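Local coordinates for hypothetical protein EF_2215 (PDB 2NN5) that is of unknown function but binds magnesium and belongs to the AHA1 family, whose SRPBCC-type fold suggests a role in binding a partner or small ligand, at residues E128-P131 / E132-T136; I166-P169 / Q170-H174. One frame throughout, in Å; residues are numbered along the deposited sequence. Where two conformers were deposited one is given.

Contact 1 of 2, residues E128-P131 / E132-T136; sequences ESLP and ENFTT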
loop_
_atom_site.group_PDB
_atom_site.type_symbol
_atom_site.label_atom_id
_atom_site.label_comp_id
_atom_site.label_asym_id
_atom_site.label_seq_id
_atom_site.Cartn_x
_atom_site.Cartn_y
_atom_site.Cartn_z
ATOM N N GLU A 128 -0.369 6.776 4.955
ATOM C CA GLU A 128 -1.637 6.280 5.484
ATOM C C GLU A 128 -1.935 6.931 6.824
ATOM O O GLU A 128 -1.015 7.159 7.630
ATOM C CB GLU A 128 -1.543 4.757 5.659
ATOM C CG GLU A 128 -2.819 4.087 6.204
ATOM C CD GLU A 128 -2.711 2.584 6.401
ATOM O OE1 GLU A 128 -1.590 2.021 6.393
ATOM O OE2 GLU A 128 -3.792 1.978 6.635
ATOM N N SER A 129 -3.224 7.207 7.058
ATOM C CA SER A 129 -3.724 7.724 8.361
ATOM C C SER A 129 -4.507 6.597 8.999
ATOM O O SER A 129 -5.445 6.069 8.362
ATOM C CB SER A 129 -4.633 8.944 8.165
ATOM O OG SER A 129 -5.189 9.387 9.407
ATOM N N LEU A 130 -4.160 6.257 10.237
ATOM C CA LEU A 130 -4.825 5.189 10.998
ATOM C C LEU A 130 -5.307 5.708 12.346
ATOM O O LEU A 130 -4.566 5.729 13.331
ATOM C CB LEU A 130 -3.881 3.969 11.210
ATOM C CG LEU A 130 -3.202 3.418 9.947
ATOM C CD1 LEU A 130 -1.849 4.114 9.635
ATOM C CD2 LEU A 130 -2.990 1.925 10.129
ATOM N N PRO A 131 -6.545 6.183 12.362
ATOM C CA PRO A 131 -7.097 6.676 13.630
ATOM C C PRO A 131 -7.246 5.553 14.632
ATOM O O PRO A 131 -7.180 4.356 14.274
ATOM C CB PRO A 131 -8.458 7.243 13.216
ATOM C CG PRO A 131 -8.331 7.537 11.746
ATOM C CD PRO A 131 -7.497 6.384 11.237
ATOM N N GLU A 132 -7.440 5.972 15.883
ATOM C CA GLU A 132 -7.499 5.022 16.997
ATOM C C GLU A 132 -8.681 4.042 16.904
ATOM O O GLU A 132 -8.595 2.922 17.454
ATOM C CB GLU A 132 -7.477 5.766 18.355
ATOM C CG GLU A 132 -7.231 4.898 19.602
ATOM C CD GLU A 132 -8.517 4.292 20.164
ATOM O OE1 GLU A 132 -9.603 4.831 19.838
ATOM O OE2 GLU A 132 -8.446 3.279 20.915
ATOM N N ASN A 133 -9.752 4.437 16.182
ATOM C CA ASN A 133 -10.898 3.536 15.980
ATOM C C ASN A 133 -10.772 2.544 14.807
ATOM O O ASN A 133 -11.726 1.829 14.486
ATOM C CB ASN A 133 -12.220 4.328 15.893
ATOM C CG ASN A 133 -12.343 5.155 14.637
ATOM O OD1 ASN A 133 -13.449 5.644 14.312
ATOM N ND2 ASN A 133 -11.251 5.308 13.903
ATOM N N PHE A 134 -9.572 2.462 14.206
ATOM C CA PHE A 134 -9.344 1.462 13.178
ATOM C C PHE A 134 -9.836 0.122 13.656
ATOM O O PHE A 134 -9.551 -0.289 14.795
ATOM C CB PHE A 134 -7.848 1.306 12.937
ATOM C CG PHE A 134 -7.469 1.405 11.519
ATOM C CD1 PHE A 134 -7.657 2.605 10.843
ATOM C CD2 PHE A 134 -6.881 0.345 10.883
ATOM C CE1 PHE A 134 -7.272 2.751 9.529
ATOM C CE2 PHE A 134 -6.505 0.471 9.558
ATOM C CZ PHE A 134 -6.684 1.703 8.894
ATOM N N THR A 135 -10.539 -0.585 12.785
ATOM C CA THR A 135 -11.084 -1.885 13.143
ATOM C C THR A 135 -10.032 -3.004 13.196
ATOM O O THR A 135 -10.115 -3.890 14.044
ATOM C CB THR A 135 -12.311 -2.246 12.256
ATOM O OG1 THR A 135 -11.893 -2.431 10.918
ATOM C CG2 THR A 135 -13.295 -1.124 12.278
ATOM N N THR A 136 -9.035 -2.959 12.329
ATOM C CA THR A 136 -7.926 -3.931 12.317
ATOM C C THR A 136 -6.831 -3.357 13.244
ATOM O O THR A 136 -6.590 -2.142 13.209
ATOM C CB THR A 136 -7.356 -4.002 10.887
ATOM O OG1 THR A 136 -8.374 -4.460 9.978
ATOM C CG2 THR A 136 -6.118 -4.920 10.807
#
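Leu130 CD2 lies over one face of the Phe134 ring, 4.1 Å from its centroid and 23° off the ring normal, a CH-pi contact displaced toward the rim. At the edge of the same ring, in its plane, sits the carbonyl oxygen of Thr136. Pro131 CD approaches obliquely, 3.8 Å from Phe134 CD1, and Glu128 OE2 comes equally obliquely to Phe134 CZ at 3.7 Å. The Glu128 chain gets that far because it is fully extended, CG trans to the backbone N (chi1 -180°), its carboxylate turned 64° from the ring. The ring can fold back over its own chain because Pro131 to Phe134 form a type I beta turn at the end of strand 121-130, the last strand in sequence, inside the antiparallel sheet, just ahead of helix 138-157. Phe134 N closes the turn on Pro131 O at 3.1 Å. The Asn133 amide turns back toward Pro131, ND2 lying 3.5 Å from Pro131 CB. Asp141 of helix 138-157 touches Leu130 and Phe134, and its carboxylate lies close to that of Glu128.

Contact 2 of 2, residues I166-P169 / Q170-H174; sequences IDFP and QIENH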
loop_
_atom_site.group_PDB
_atom_site.type_symbol
_atom_site.label_atom_id
_atom_site.label_comp_id
_atom_site.label_asym_id
_atom_site.label_seq_id
_atom_site.Cartn_x
_atom_site.Cartn_y
_atom_site.Cartn_z
ATOM N N ILE A 166 6.295 -15.081 2.824
ATOM C CA ILE A 166 6.714 -14.247 3.941
ATOM C C ILE A 166 6.210 -14.790 5.259
ATOM O O ILE A 166 5.296 -15.615 5.328
ATOM C CB ILE A 166 6.382 -12.730 3.768
ATOM C CG1 ILE A 166 4.967 -12.541 3.232
ATOM C CG2 ILE A 166 7.402 -12.050 2.832
ATOM C CD1 ILE A 166 3.945 -12.794 4.231
ATOM N N ASP A 167 6.874 -14.337 6.293
ATOM C CA ASP A 167 6.558 -14.695 7.637
ATOM C C ASP A 167 5.696 -13.584 8.242
ATOM O O ASP A 167 6.248 -12.645 8.829
ATOM C CB ASP A 167 7.893 -14.766 8.343
ATOM C CG ASP A 167 7.780 -15.195 9.750
ATOM O OD1 ASP A 167 6.640 -15.279 10.290
ATOM O OD2 ASP A 167 8.867 -15.448 10.306
ATOM N N PHE A 168 4.371 -13.684 8.081
ATOM C CA PHE A 168 3.434 -12.639 8.535
ATOM C C PHE A 168 3.612 -12.309 10.023
ATOM O O PHE A 168 3.738 -11.152 10.401
ATOM C CB PHE A 168 1.969 -13.051 8.287
ATOM C CG PHE A 168 1.459 -12.769 6.892
ATOM C CD1 PHE A 168 0.994 -11.502 6.544
ATOM C CD2 PHE A 168 1.382 -13.791 5.945
ATOM C CE1 PHE A 168 0.499 -11.247 5.257
ATOM C CE2 PHE A 168 0.890 -13.542 4.658
ATOM C CZ PHE A 168 0.451 -12.261 4.318
ATOM N N PRO A 169 3.587 -13.345 10.905
ATOM C CA PRO A 169 3.769 -12.982 12.323
ATOM C C PRO A 169 5.034 -12.172 12.635
ATOM O O PRO A 169 4.997 -11.264 13.475
ATOM C CB PRO A 169 3.804 -14.347 13.025
ATOM C CG PRO A 169 2.934 -15.192 12.144
ATOM C CD PRO A 169 3.374 -14.802 10.764
ATOM N N GLN A 170 6.124 -12.463 11.936
ATOM C CA GLN A 170 7.385 -11.779 12.152
ATOM C C GLN A 170 7.300 -10.288 11.717
ATOM O O GLN A 170 7.735 -9.369 12.424
ATOM C CB GLN A 170 8.443 -12.535 11.375
ATOM C CG GLN A 170 9.767 -11.857 11.106
ATOM C CD GLN A 170 10.393 -11.223 12.335
ATOM O OE1 GLN A 170 10.001 -11.509 13.476
ATOM N NE2 GLN A 170 11.376 -10.340 12.110
ATOM N N ILE A 171 6.730 -10.084 10.548
ATOM C CA ILE A 171 6.496 -8.735 10.040
ATOM C C ILE A 171 5.522 -7.982 10.956
ATOM O O ILE A 171 5.774 -6.821 11.290
ATOM C CB ILE A 171 6.055 -8.782 8.582
ATOM C CG1 ILE A 171 7.202 -9.302 7.713
ATOM C CG2 ILE A 171 5.696 -7.414 8.070
ATOM C CD1 ILE A 171 6.729 -9.807 6.364
ATOM N N GLU A 172 4.446 -8.662 11.384
ATOM C CA GLU A 172 3.473 -8.010 12.260
ATOM C C GLU A 172 4.127 -7.581 13.580
ATOM O O GLU A 172 3.882 -6.471 14.052
ATOM C CB GLU A 172 2.232 -8.885 12.442
ATOM C CG GLU A 172 1.459 -9.025 11.138
ATOM C CD GLU A 172 0.379 -10.074 11.173
ATOM O OE1 GLU A 172 0.250 -10.780 12.203
ATOM O OE2 GLU A 172 -0.331 -10.206 10.151
ATOM N N ASN A 173 4.994 -8.422 14.150
ATOM C CA ASN A 173 5.736 -8.058 15.341
ATOM C C ASN A 173 6.699 -6.862 15.125
ATOM O O ASN A 173 6.810 -5.962 15.986
ATOM C CB ASN A 173 6.473 -9.256 15.930
ATOM C CG ASN A 173 7.252 -8.871 17.155
ATOM O OD1 ASN A 173 8.495 -8.739 17.115
ATOM N ND2 ASN A 173 6.532 -8.570 18.230
ATOM N N HIS A 174 7.371 -6.843 13.972
ATOM C CA HIS A 174 8.209 -5.697 13.664
ATOM C C HIS A 174 7.434 -4.392 13.732
ATOM O O HIS A 174 7.872 -3.422 14.343
ATOM C CB HIS A 174 8.791 -5.848 12.284
ATOM C CG HIS A 174 9.556 -4.649 11.832
ATOM N ND1 HIS A 174 9.061 -3.720 10.940
ATOM C CD2 HIS A 174 10.822 -4.269 12.092
ATOM C CE1 HIS A 174 9.992 -2.821 10.671
ATOM N NE2 HIS A 174 11.053 -3.102 11.403
#
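Asp167 O takes two backbone N-H groups: a nearly straight bond from Ile171 N at 3.1 Å and a weak, bent one from Gln170 N. Gln170 N is also drawn, again weakly, to Asp167 OD1 at 3.3 Å, the capping bond of an N-cap residue. With CG trans to the backbone N (chi1 -177°), the Asp167 carboxylate swings over the start of the helix, and its other oxygen, OD2, presses on Gln170 CB at 3.1 Å. The negative charge so placed would probably be stabilised by the helix dipole. Helix 168-182 is thus opened by an aspartate N-cap, with Pro169, which has no N-H to give, in its first turn. The i to i+4 bonding that Ile171 N begins continues with Glu172 N to Phe168 O at 2.8 Å and with Asn173 N to Pro169 O. Ile171 CD1 reaches back past the N-cap to Ile166 CB at 3.9 Å, in the loop before the helix. In one modelled conformer of each residue, Glu172 OE2 approaches Phe168 CD1 loosely and obliquely, at 4.1 Å. Helix 138-157 flanks this surface turn, Ile147 touching Ile166 and Phe168, and Ala143 touching Ile171 and Glu172. Ile166 is also close to Glu164, a residue of a magnesium site, although the metal is not bound to this chain in the model.

In the fold
Contact 1 comes first along the chain, in the turn that leads from strand 121-130 to helix 138-157; contact 2 follows that helix and starts helix 168-182. Their centres lie about 19 Å apart and their nearest atoms about 8 Å, without touching. Helix 138-157 is what they share: Asp141, Ile142 and Trp145 meet residues of contact 1, whereas Ala143 and Ile147 meet those of contact 2. The long helix is thus packed between the end of a sheet strand and the C-terminal helix. Residues 128-136 carry the chain out of the antiparallel sheet, and residues 166-174 set the C-terminal helix against the long one, near Glu164, a magnesium-site residue.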